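Local coordinates for protein design 2L4HC2_9 (Synthetic construct, PDB 5J73) that is a de novo designed helical hairpin that pairs with a second copy as a homodimer, its specificity intended to come from modular hydrogen-bond networks, at residues R41-S45 against D46-D50. Numbering follows the deposited sequence.
Sequences RGVSS and DQLLD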
loop_
_atom_site.group_PDB
_atom_site.type_symbol
_atom_site.label_atom_id
_atom_site.label_comp_id
_atom_site.label_asym_id
_atom_site.label_seq_id
_atom_site.Cartn_x
_atom_site.Cartn_y
_atom_site.Cartn_z
ATOM N N ARG A 41 10.652 6.640 -21.608
ATOM C CA ARG A 41 11.761 7.431 -22.134
ATOM C C ARG A 41 12.695 6.532 -22.957
ATOM O O ARG A 41 13.798 6.930 -23.329
ATOM C CB ARG A 41 12.506 8.109 -20.974
ATOM C CG ARG A 41 13.708 8.966 -21.354
ATOM C CD ARG A 41 14.291 9.666 -20.143
ATOM N NE ARG A 41 14.900 8.715 -19.215
ATOM C CZ ARG A 41 16.161 8.295 -19.282
ATOM N NH1 ARG A 41 16.964 8.718 -20.252
ATOM N NH2 ARG A 41 16.614 7.428 -18.388
ATOM N N GLY A 42 12.218 5.335 -23.287
ATOM C CA GLY A 42 12.959 4.428 -24.150
ATOM C C GLY A 42 14.329 4.120 -23.577
ATOM O O GLY A 42 15.347 4.629 -24.044
ATOM N N VAL A 43 14.336 3.263 -22.565
ATOM C CA VAL A 43 15.535 2.919 -21.814
ATOM C C VAL A 43 15.719 1.407 -21.849
ATOM O O VAL A 43 14.830 0.685 -22.295
ATOM C CB VAL A 43 15.452 3.423 -20.368
ATOM C CG1 VAL A 43 15.276 4.927 -20.363
ATOM C CG2 VAL A 43 14.302 2.750 -19.634
ATOM N N SER A 44 16.857 0.921 -21.366
ATOM C CA SER A 44 17.240 -0.459 -21.626
ATOM C C SER A 44 16.675 -1.399 -20.571
ATOM O O SER A 44 16.167 -0.960 -19.539
ATOM C CB SER A 44 18.762 -0.582 -21.662
ATOM O OG SER A 44 19.327 -0.252 -20.405
ATOM N N SER A 45 16.757 -2.696 -20.849
ATOM C CA SER A 45 16.206 -3.720 -19.963
ATOM C C SER A 45 16.736 -3.650 -18.531
ATOM O O SER A 45 15.949 -3.621 -17.588
ATOM C CB SER A 45 16.492 -5.111 -20.536
ATOM O OG SER A 45 15.764 -5.332 -21.732
ATOM N N ASP A 46 18.058 -3.620 -18.374
ATOM C CA ASP A 46 18.681 -3.517 -17.052
ATOM C C ASP A 46 18.139 -2.326 -16.275
ATOM O O ASP A 46 17.984 -2.375 -15.055
ATOM C CB ASP A 46 20.201 -3.396 -17.177
ATOM C CG ASP A 46 20.863 -4.695 -17.594
ATOM O OD1 ASP A 46 20.195 -5.750 -17.568
ATOM O OD2 ASP A 46 22.059 -4.662 -17.948
ATOM N N GLN A 47 17.840 -1.260 -17.004
ATOM C CA GLN A 47 17.276 -0.050 -16.424
ATOM C C GLN A 47 15.784 -0.195 -16.160
ATOM O O GLN A 47 15.275 0.339 -15.177
ATOM C CB GLN A 47 17.549 1.125 -17.354
ATOM C CG GLN A 47 18.986 1.580 -17.323
ATOM C CD GLN A 47 19.212 2.823 -18.157
ATOM O OE1 GLN A 47 18.991 2.810 -19.366
ATOM N NE2 GLN A 47 19.600 3.914 -17.509
ATOM N N LEU A 48 15.081 -0.904 -17.034
ATOM C CA LEU A 48 13.675 -1.196 -16.792
ATOM C C LEU A 48 13.552 -2.113 -15.581
ATOM O O LEU A 48 12.661 -1.945 -14.750
ATOM C CB LEU A 48 13.027 -1.843 -18.018
ATOM C CG LEU A 48 12.793 -0.964 -19.248
ATOM C CD1 LEU A 48 12.147 -1.790 -20.345
ATOM C CD2 LEU A 48 11.928 0.247 -18.918
ATOM N N LEU A 49 14.462 -3.077 -15.489
ATOM C CA LEU A 49 14.508 -4.005 -14.362
ATOM C C LEU A 49 14.752 -3.273 -13.049
ATOM O O LEU A 49 14.219 -3.654 -12.007
ATOM C CB LEU A 49 15.605 -5.055 -14.572
ATOM C CG LEU A 49 15.399 -6.102 -15.667
ATOM C CD1 LEU A 49 16.698 -6.841 -15.938
ATOM C CD2 LEU A 49 14.319 -7.086 -15.260
ATOM N N ASP A 50 15.565 -2.225 -13.106
ATOM C CA ASP A 50 15.885 -1.439 -11.924
ATOM C C ASP A 50 14.643 -0.736 -11.390
ATOM O O ASP A 50 14.438 -0.647 -10.180
ATOM C CB ASP A 50 16.975 -0.418 -12.251
ATOM C CG ASP A 50 17.619 0.165 -11.012
ATOM O OD1 ASP A 50 17.059 1.126 -10.442
ATOM O OD2 ASP A 50 18.687 -0.339 -10.605
#
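Val43 and Leu48 meet across the start of a helix as a hydrophobic staple, the residue before the N-cap packing on the fourth residue after it. The two side chains cross at a slant, branch against branch, with Val43 CG2 3.5 Å from Leu48 CD2. In Val43 CG2 lies between the backbone N and the carbonyl carbon, and this rotation sends that methyl to the leucine. Replacing Leu48 with alanine removes the branch that meets Val43 CG2 and is likely to leave that methyl without its apolar mate.

The polar side of the turn is organised around Ser44, the N-cap residue. Its side chain caps no backbone N-H; instead, OG donates to Gln47 OE1 at 3.3 Å, tilted 25° from the carbonyl plane of the amide. With CG beside its own backbone N (chi1 -74°) and the chain extended beyond it, Gln47 reaches back to Ser44, where OE1 also takes a weak bond from Ser44 N, long at 3.5 Å but nearly straight. That weak bond corresponds to one half of a capping box; the other half, from the serine side chain to the N-H of Gln47, is not made.

Backbone bonds then start the helix: Leu48 N to Ser44 O at 2.7 Å and Leu49 N to Ser45 O at 2.6 Å.

The turn links helix 8-39 to helix 45-78 at one end of the hairpin, where Leu48 packs on Leu48 of the second subunit and Ser45 on Val43 of that subunit.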